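Local coordinates for protein thiosulfate reductase (Thermus thermophilus, PDB 2VPZ) that binds a [4Fe-4S] cluster, molybdenum and molybdopterin guanine dinucleotide, and probably works as an oxidoreductase that reduces sulfur compounds such as polysulfide, at residues D490-V495 with P500-R505; Q549-D554 with L564-K569; G617-L622 with K657-K662. All coordinates share one frame; numbering follows the deposited sequence.

Contact 1 of 3, residues D490-V495 with P500-R505; sequences DDFVLV and PFIQLR
Val493 O is approached by two groups of the facing strand of a beta hairpin. Gln503 N donates to it at 2.9 Å, and Ile502 CA lies 3.5 Å away in a CA-H...O contact. Val493 N returns a nearly straight bond to Gln503 O, giving a hydrogen-bonded antiparallel pair. Val495 with Phe501 is the next. Leu494 and Ile502 between them are the non-hydrogen-bonded pair, and Leu494 CD2 meets Ile502 CG2 at 3.7 Å. The Phe492 ring meets Ile502 CG2 with CD2 (3.8 Å) and Leu504 CG with CE2. Phe501 has CG between its backbone N and carbonyl carbon (chi1 59°). This lays the ring alongside Val495, whose CB sits over one face, 4.0 Å from the centroid. Toward Asp490 and Arg505 the backbones are farther apart, and a water joins Asp490 O to Arg505 N. Arg505 NH1 forms a salt bridge to Asp490 OD2, at the edge of the guanidinium; its short distance is doubtful. Asp490 OD2 has a second salt bridge, to Arg488, and Arg505 NH2 makes one to Glu45 OE1. A leucine in place of Arg505 would probably leave Glu45 without this positive partner and Asp490 with Arg488 alone of the two arginines. Gln503 NE2 bonds to Arg50 O. Strand 501-503 runs between strands 493-495 and 563-565. Phe492 and Ile502 pack on helix 540-551, while Val493 and Gln503 touch Ile43 of strand 38-43.

Contact 2 of 3, residues Q549-D554 with L564-K569; sequences QSLGLD and LVQRGK
The side-chain amide of Gln566 turns its NE2 end to Leu551, whose two methyls lie just to opposite sides of the amide plane, beyond NE2. CD1 and CD2 of Leu551 each lie 4.0 Å from Gln566 NE2. The two side chains cross at about a right angle. NE2 is hydrogen-bonded to Tyr370 O, outside the two segments. Toward Leu551 it meets only methyls, so that contact is packing. The second pair is apolar. Leu553 and Leu564 meet tip to tip, with Leu553 CD1 3.7 Å from Leu564 CD1. Leu564 reaches across with CG anti to its backbone N (chi1 -174°). Leu553 is modelled with CG almost eclipsing its own N (chi1 1°), a strained torsion. Between Leu551 and Leu553 the helix ends in a Schellman motif at Gly552, where a CB would run into the preceding carbonyl O. Leu551 and Leu553, before and after this turn, both point toward 564-569. Met558 of helix 555-560 touches both Leu553 and Leu564, and Ile502 touches Leu551. No hydrogen bond crosses the contact. The helix end and the turn after it therefore meet the strand and the residue just past it by packing near the surface, methyl on methyl and methyl on amide. The one polar group there, the Gln566 amide, finds its partners outside the contact.

Contact 3 of 3, residues G617-L622 with K657-K662; sequences GFYRLL and KRLGLK. With MGD (2-amino-5,6-dimercapto-7-methyl-3,7,8a,9-tetrahydro-8-oxa-1,3,9,10-tetraaza-anthracen-4-one guanosine dinucleotide), chain I.
Tyr619 lies on a strand of the molybdopterin dinucleotide-binding domain, which belongs to the double-psi beta-barrel clan, and meets Leu659 just past the end of helix 653-658. The phenol and the leucine come from opposite directions. Leu659 CD1 stops 4.0 Å from Tyr619 OH. With CG beside the backbone N (chi1 -60°), the tyrosine sends its ring away from strand 619-624 toward the helix end. Arg658 comes up obliquely, its NH1 4.4 Å from Tyr619 OH, too far for a bond. The polar link runs through Glu655 of the same helix. Its OE1 is hydrogen-bonded to Tyr619 OH, and its OE2 forms a salt bridge with Arg658 NH2. Tyr619 also packs on Val693 of strand 692-696, and its backbone pairs with Val739. Three residues along the strand, Leu622 reaches the cofactor. Its CD2 lies 3.8 Å from both N7 and C8 of the guanine of MGD, and its CD1 is 4.0 Å from the ribose O2'. The same strand thus touches the helix end and lines the nucleotide pocket. Between the two segments the contact is small and has no direct hydrogen bond. One glutamate serves the phenol and the guanidinium with different oxygens, which would probably stabilise its charged form and satisfies the hydroxyl of a buried tyrosine.

How the contacts relate
Contacts 1 and 2 both reach one three-stranded antiparallel sheet, through neighbouring strands 501-503 and 563-565, and their centres are 11 Å apart. Ile502 N lies 2.6 Å from Leu564 O and Pro500 O lies 2.9 Å from Gln566 N, both probable hydrogen bonds between the neighbouring segments. Ile502 CD1 also packs on Leu551 CD1 at 3.6 Å. Contact 1 is the inner of the two: the Arg505 side chain is about 8 Å from the iron-sulfur cluster and about 7 Å from a bound MGD. Contact 2 lies away from these sites. Contact 3 is across the chain's centre, about 29 Å from contact 1 and 36 Å from contact 2 between nearest atoms. Leu622 there lines the pocket of the other MGD, not the one near Arg505.

Contact 1 of 3, residues D490-V495 with P500-R505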
# COMPACT_ATOMS: atom_id res chain seq x y z
N ASP A 490 49.25 -4.49 17.64
CA ASP A 490 48.80 -4.74 19.02
C ASP A 490 48.94 -6.26 19.29
O ASP A 490 48.98 -7.06 18.35
CB ASP A 490 47.32 -4.33 19.27
CG ASP A 490 47.17 -2.86 19.75
OD1 ASP A 490 47.82 -2.49 20.74
OD2 ASP A 490 46.38 -2.10 19.13
N ASP A 491 49.07 -6.64 20.57
CA ASP A 491 49.14 -8.06 20.98
C ASP A 491 47.78 -8.63 20.45
O ASP A 491 46.81 -7.88 20.31
CB ASP A 491 49.23 -8.13 22.55
CG ASP A 491 49.47 -9.59 23.09
OD1 ASP A 491 49.54 -10.55 22.30
OD2 ASP A 491 49.57 -9.74 24.34
N PHE A 492 47.74 -9.92 20.14
CA PHE A 492 46.55 -10.59 19.61
C PHE A 492 45.26 -10.44 20.40
O PHE A 492 45.28 -10.22 21.61
CB PHE A 492 46.78 -12.10 19.36
CG PHE A 492 47.99 -12.44 18.52
CD1 PHE A 492 49.26 -12.44 19.10
CD2 PHE A 492 47.85 -12.76 17.18
CE1 PHE A 492 50.40 -12.74 18.35
CE2 PHE A 492 48.99 -13.07 16.40
CZ PHE A 492 50.27 -13.04 16.99
N VAL A 493 44.16 -10.61 19.68
CA VAL A 493 42.80 -10.53 20.22
C VAL A 493 42.15 -11.93 20.17
O VAL A 493 41.86 -12.48 19.09
CB VAL A 493 41.96 -9.45 19.43
CG1 VAL A 493 40.47 -9.55 19.78
CG2 VAL A 493 42.51 -8.02 19.75
N LEU A 494 41.95 -12.52 21.35
CA LEU A 494 41.34 -13.85 21.48
C LEU A 494 39.85 -13.76 21.79
O LEU A 494 39.45 -13.04 22.71
CB LEU A 494 42.06 -14.69 22.57
CG LEU A 494 43.60 -14.73 22.68
CD1 LEU A 494 44.08 -15.85 23.65
CD2 LEU A 494 44.23 -14.93 21.29
N VAL A 495 39.01 -14.48 21.05
CA VAL A 495 37.57 -14.45 21.31
C VAL A 495 36.94 -15.83 21.62
O VAL A 495 36.97 -16.74 20.78
CB VAL A 495 36.76 -13.79 20.09
CG1 VAL A 495 35.27 -13.60 20.47
CG2 VAL A 495 37.40 -12.44 19.69
N PRO A 500 36.11 -20.82 18.76
CA PRO A 500 37.11 -19.85 19.24
C PRO A 500 38.03 -19.33 18.14
O PRO A 500 38.40 -20.11 17.27
CB PRO A 500 37.91 -20.60 20.30
CG PRO A 500 37.11 -21.82 20.66
CD PRO A 500 36.29 -22.14 19.40
N PHE A 501 38.42 -18.05 18.16
CA PHE A 501 39.33 -17.55 17.15
C PHE A 501 40.34 -16.50 17.63
O PHE A 501 40.20 -15.93 18.72
CB PHE A 501 38.57 -17.08 15.87
CG PHE A 501 37.53 -15.97 16.10
CD1 PHE A 501 37.83 -14.63 15.84
CD2 PHE A 501 36.24 -16.28 16.57
CE1 PHE A 501 36.88 -13.60 16.04
CE2 PHE A 501 35.26 -15.27 16.78
CZ PHE A 501 35.59 -13.92 16.52
N ILE A 502 41.36 -16.26 16.82
CA ILE A 502 42.44 -15.34 17.12
C ILE A 502 42.57 -14.29 15.99
O ILE A 502 42.59 -14.66 14.80
CB ILE A 502 43.79 -16.15 17.28
CG1 ILE A 502 43.62 -17.23 18.34
CG2 ILE A 502 44.97 -15.20 17.63
CD1 ILE A 502 44.77 -18.28 18.42
N GLN A 503 42.64 -13.01 16.34
CA GLN A 503 42.78 -11.95 15.33
C GLN A 503 44.10 -11.18 15.46
O GLN A 503 44.63 -11.04 16.56
CB GLN A 503 41.61 -10.96 15.38
CG GLN A 503 40.26 -11.51 15.79
CD GLN A 503 39.11 -10.52 15.56
OE1 GLN A 503 38.13 -10.84 14.88
NE2 GLN A 503 39.23 -9.32 16.12
N LEU A 504 44.60 -10.67 14.33
CA LEU A 504 45.84 -9.88 14.27
C LEU A 504 45.69 -8.57 13.46
O LEU A 504 45.15 -8.59 12.35
CB LEU A 504 47.03 -10.69 13.67
CG LEU A 504 48.50 -10.20 13.71
CD1 LEU A 504 48.91 -9.46 12.42
CD2 LEU A 504 48.71 -9.30 14.94
N ARG A 505 46.13 -7.45 14.04
CA ARG A 505 46.11 -6.16 13.37
C ARG A 505 47.57 -5.74 13.06
O ARG A 505 48.49 -5.84 13.91
CB ARG A 505 45.37 -5.04 14.15
CG ARG A 505 46.14 -4.28 15.24
CD ARG A 505 45.57 -2.85 15.52
NE ARG A 505 44.13 -2.81 15.71
CZ ARG A 505 43.49 -2.45 16.82
NH1 ARG A 505 44.17 -2.09 17.90
NH2 ARG A 505 42.15 -2.47 16.87
O HOH W 1 46.91 -7.92 17.20

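Contact 2 of 3, residues Q549-D554 with L564-K569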
# COMPACT_ATOMS: atom_id res chain seq x y z
N GLN A 549 54.93 -19.37 16.83
CA GLN A 549 55.78 -20.59 16.84
C GLN A 549 54.93 -21.70 17.47
O GLN A 549 54.74 -22.79 16.89
CB GLN A 549 57.01 -20.37 17.73
CG GLN A 549 58.32 -20.20 16.98
CD GLN A 549 59.33 -19.32 17.72
OE1 GLN A 549 59.38 -19.32 18.96
NE2 GLN A 549 60.14 -18.58 16.96
N SER A 550 54.45 -21.41 18.68
CA SER A 550 53.59 -22.30 19.45
C SER A 550 52.48 -22.91 18.61
O SER A 550 52.24 -24.11 18.64
CB SER A 550 52.89 -21.58 20.62
OG SER A 550 51.50 -21.90 20.68
N LEU A 551 51.77 -22.10 17.86
CA LEU A 551 50.66 -22.69 17.14
C LEU A 551 50.98 -23.39 15.83
O LEU A 551 50.17 -24.17 15.32
CB LEU A 551 49.52 -21.67 16.96
CG LEU A 551 48.81 -21.35 18.30
CD1 LEU A 551 47.73 -20.27 18.08
CD2 LEU A 551 48.21 -22.64 18.91
N GLY A 552 52.16 -23.16 15.29
CA GLY A 552 52.49 -23.78 14.03
C GLY A 552 52.59 -22.81 12.87
O GLY A 552 52.45 -23.21 11.70
N LEU A 553 52.79 -21.53 13.15
CA LEU A 553 52.96 -20.46 12.14
C LEU A 553 53.92 -19.33 12.58
O LEU A 553 54.44 -19.33 13.71
CB LEU A 553 51.60 -19.83 11.73
CG LEU A 553 50.31 -20.34 12.40
CD1 LEU A 553 49.47 -19.16 12.90
CD2 LEU A 553 49.48 -21.22 11.44
N ASP A 554 54.16 -18.40 11.65
CA ASP A 554 55.03 -17.21 11.80
C ASP A 554 54.26 -15.91 11.39
O ASP A 554 53.13 -15.98 10.91
CB ASP A 554 56.28 -17.37 10.94
CG ASP A 554 55.99 -17.79 9.53
OD1 ASP A 554 56.66 -17.31 8.59
OD2 ASP A 554 55.05 -18.60 9.37
N LEU A 564 42.25 -16.49 12.93
CA LEU A 564 42.46 -17.94 13.05
C LEU A 564 41.35 -18.61 13.94
O LEU A 564 41.17 -18.19 15.11
CB LEU A 564 43.91 -18.28 13.56
CG LEU A 564 44.44 -19.75 13.64
CD1 LEU A 564 45.87 -19.92 13.05
CD2 LEU A 564 44.41 -20.26 15.11
N VAL A 565 40.59 -19.55 13.37
CA VAL A 565 39.51 -20.33 14.02
C VAL A 565 40.06 -21.73 14.39
O VAL A 565 40.75 -22.40 13.59
CB VAL A 565 38.18 -20.56 13.13
CG1 VAL A 565 37.01 -21.08 14.03
CG2 VAL A 565 37.77 -19.25 12.43
N GLN A 566 39.77 -22.11 15.64
CA GLN A 566 40.18 -23.34 16.27
C GLN A 566 39.01 -24.24 16.65
O GLN A 566 37.85 -23.81 16.63
CB GLN A 566 40.94 -23.03 17.55
CG GLN A 566 42.22 -22.29 17.43
CD GLN A 566 42.96 -22.36 18.73
OE1 GLN A 566 42.32 -22.71 19.73
NE2 GLN A 566 44.25 -22.06 18.74
N ARG A 567 39.28 -25.48 17.02
CA ARG A 567 38.16 -26.31 17.39
C ARG A 567 37.83 -26.29 18.88
O ARG A 567 38.72 -26.36 19.74
CB ARG A 567 38.31 -27.75 16.89
CG ARG A 567 36.95 -28.46 16.77
CD ARG A 567 37.14 -29.90 16.30
NE ARG A 567 37.78 -29.97 14.98
CZ ARG A 567 39.04 -30.35 14.73
NH1 ARG A 567 39.86 -30.71 15.70
NH2 ARG A 567 39.47 -30.35 13.47
N GLY A 568 36.53 -26.17 19.14
CA GLY A 568 35.99 -26.15 20.48
C GLY A 568 34.64 -26.83 20.63
O GLY A 568 34.30 -27.77 19.89
N LYS A 569 33.87 -26.37 21.60
CA LYS A 569 32.55 -26.92 21.86
C LYS A 569 31.41 -25.97 22.25
O LYS A 569 31.69 -24.89 22.87
CB LYS A 569 32.56 -27.97 22.99
CG LYS A 569 33.67 -29.06 22.98
CD LYS A 569 33.66 -30.04 24.20
CE LYS A 569 34.97 -30.84 24.34
NZ LYS A 569 35.96 -30.22 25.29

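Contact 3 of 3, residues G617-L622 with K657-K662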
# COMPACT_ATOMS: atom_id res chain seq x y z
N GLY A 617 7.40 17.60 39.36
CA GLY A 617 8.07 18.62 38.55
C GLY A 617 9.33 18.05 37.89
O GLY A 617 9.98 18.70 37.04
N PHE A 618 9.69 16.82 38.25
CA PHE A 618 10.89 16.11 37.76
C PHE A 618 10.62 14.83 36.94
O PHE A 618 9.50 14.33 36.94
CB PHE A 618 11.80 15.73 38.94
CG PHE A 618 12.56 16.89 39.56
CD1 PHE A 618 11.95 17.75 40.47
CD2 PHE A 618 13.91 17.11 39.23
CE1 PHE A 618 12.64 18.80 41.04
CE2 PHE A 618 14.63 18.15 39.80
CZ PHE A 618 14.01 19.01 40.70
N TYR A 619 11.64 14.32 36.27
CA TYR A 619 11.55 13.07 35.47
C TYR A 619 12.76 12.17 35.70
O TYR A 619 13.84 12.67 36.00
CB TYR A 619 11.45 13.37 33.98
CG TYR A 619 10.26 14.20 33.60
CD1 TYR A 619 10.34 15.60 33.61
CD2 TYR A 619 9.04 13.60 33.28
CE1 TYR A 619 9.22 16.38 33.32
CE2 TYR A 619 7.91 14.36 32.98
CZ TYR A 619 8.01 15.76 33.00
OH TYR A 619 6.89 16.52 32.72
N ARG A 620 12.61 10.85 35.58
CA ARG A 620 13.78 9.99 35.72
C ARG A 620 14.58 10.20 34.41
O ARG A 620 14.01 10.31 33.33
CB ARG A 620 13.41 8.51 35.90
CG ARG A 620 14.59 7.60 36.31
CD ARG A 620 14.15 6.14 36.50
NE ARG A 620 13.11 5.96 37.51
CZ ARG A 620 13.30 5.89 38.83
NH1 ARG A 620 14.52 5.98 39.35
NH2 ARG A 620 12.25 5.73 39.64
N LEU A 621 15.91 10.30 34.53
CA LEU A 621 16.86 10.54 33.43
C LEU A 621 17.30 9.18 32.86
O LEU A 621 18.06 8.46 33.53
CB LEU A 621 18.08 11.30 33.94
CG LEU A 621 18.98 12.22 33.09
CD1 LEU A 621 20.46 12.09 33.51
CD2 LEU A 621 18.79 11.89 31.61
N LEU A 622 16.80 8.79 31.67
CA LEU A 622 17.18 7.52 31.06
C LEU A 622 18.24 7.91 29.99
O LEU A 622 18.33 9.08 29.61
CB LEU A 622 15.97 6.77 30.49
CG LEU A 622 14.76 6.44 31.43
CD1 LEU A 622 13.66 5.63 30.70
CD2 LEU A 622 15.25 5.67 32.68
N LYS A 657 3.34 19.54 26.26
CA LYS A 657 2.21 20.44 26.01
C LYS A 657 1.79 21.24 27.26
O LYS A 657 1.50 22.44 27.16
CB LYS A 657 1.01 19.68 25.41
CG LYS A 657 -0.01 20.52 24.62
CD LYS A 657 -1.35 19.78 24.52
CE LYS A 657 -2.47 20.64 23.90
NZ LYS A 657 -2.18 21.03 22.47
N ARG A 658 1.74 20.58 28.42
CA ARG A 658 1.40 21.27 29.68
C ARG A 658 2.56 22.24 29.96
O ARG A 658 2.32 23.42 30.29
CB ARG A 658 1.22 20.30 30.85
CG ARG A 658 0.62 20.97 32.08
CD ARG A 658 0.98 20.14 33.32
NE ARG A 658 1.06 18.74 32.96
CZ ARG A 658 2.03 17.88 33.28
NH1 ARG A 658 3.07 18.24 34.01
NH2 ARG A 658 1.96 16.62 32.82
N LEU A 659 3.81 21.78 29.84
CA LEU A 659 4.97 22.67 29.96
C LEU A 659 4.63 23.52 28.67
O LEU A 659 3.60 23.27 28.08
CB LEU A 659 6.28 21.86 29.83
CG LEU A 659 6.35 20.77 30.93
CD1 LEU A 659 7.71 20.06 30.94
CD2 LEU A 659 6.08 21.40 32.31
N GLY A 660 5.37 24.54 28.25
CA GLY A 660 4.93 25.23 27.04
C GLY A 660 5.97 25.00 25.96
O GLY A 660 6.51 25.94 25.36
N LEU A 661 6.25 23.73 25.69
CA LEU A 661 7.31 23.33 24.76
C LEU A 661 6.91 22.74 23.42
O LEU A 661 6.05 21.88 23.36
CB LEU A 661 8.25 22.34 25.50
CG LEU A 661 8.77 22.74 26.90
CD1 LEU A 661 9.34 21.52 27.67
CD2 LEU A 661 9.81 23.87 26.77
N LYS A 662 7.51 23.17 22.32
CA LYS A 662 7.17 22.56 21.05
C LYS A 662 8.35 22.00 20.28
O LYS A 662 9.50 22.01 20.76
CB LYS A 662 6.26 23.44 20.19
CG LYS A 662 6.54 24.95 20.22
CD LYS A 662 5.25 25.78 20.22
CE LYS A 662 4.47 25.62 21.55
NZ LYS A 662 3.06 26.13 21.49
PB MGD I . 20.50 -1.15 28.23
O1B MGD I . 20.86 -0.24 29.35
O2B MGD I . 20.04 -2.49 28.49
O3B MGD I . 21.88 -1.01 27.42
O3A MGD I . 23.59 -0.83 25.55
PA MGD I . 22.62 -1.84 26.27
O1A MGD I . 23.52 -2.87 26.75
O2A MGD I . 21.66 -2.34 25.29
O5' MGD I . 19.42 -0.48 27.33
C5' MGD I . 19.15 0.90 27.10
C4' MGD I . 17.63 0.87 27.14
O4' MGD I . 17.38 0.59 28.50
C3' MGD I . 16.86 2.19 26.85
O3' MGD I . 15.79 1.97 25.90
C2' MGD I . 16.24 2.61 28.20
O2' MGD I . 14.87 2.93 28.00
C1' MGD I . 16.19 1.29 28.94
N9 MGD I . 15.82 1.27 30.38
C8 MGD I . 16.08 2.25 31.30
N7 MGD I . 15.60 1.92 32.54
C5 MGD I . 15.00 0.72 32.40
C6 MGD I . 14.21 -0.17 33.28
O6 MGD I . 14.11 0.16 34.47
N1 MGD I . 13.73 -1.31 32.80
C2 MGD I . 13.87 -1.66 31.49
N2 MGD I . 13.35 -2.85 31.03
N3 MGD I . 14.57 -0.89 30.60
C4 MGD I . 15.15 0.28 30.99
C10 MGD I . 24.86 -0.35 25.94
C11 MGD I . 25.83 -1.20 25.20
O11 MGD I . 25.73 -0.87 23.80
C12 MGD I . 27.26 -1.22 25.81
S12 MGD I . 27.52 -1.54 27.44
C13 MGD I . 28.40 -0.98 25.06
S13 MGD I . 29.94 -1.13 25.77
C14 MGD I . 28.30 -0.61 23.60
N15 MGD I . 28.50 0.76 23.29
C16 MGD I . 27.98 1.31 22.14
C17 MGD I . 28.18 2.74 21.70
O17 MGD I . 28.92 3.50 22.39
N18 MGD I . 27.63 3.16 20.51
C19 MGD I . 26.84 2.30 19.82
N19 MGD I . 26.26 2.78 18.74
N20 MGD I . 26.55 1.00 20.15
C21 MGD I . 27.15 0.48 21.27
N22 MGD I . 26.92 -0.76 21.68
C23 MGD I . 27.00 -1.15 23.05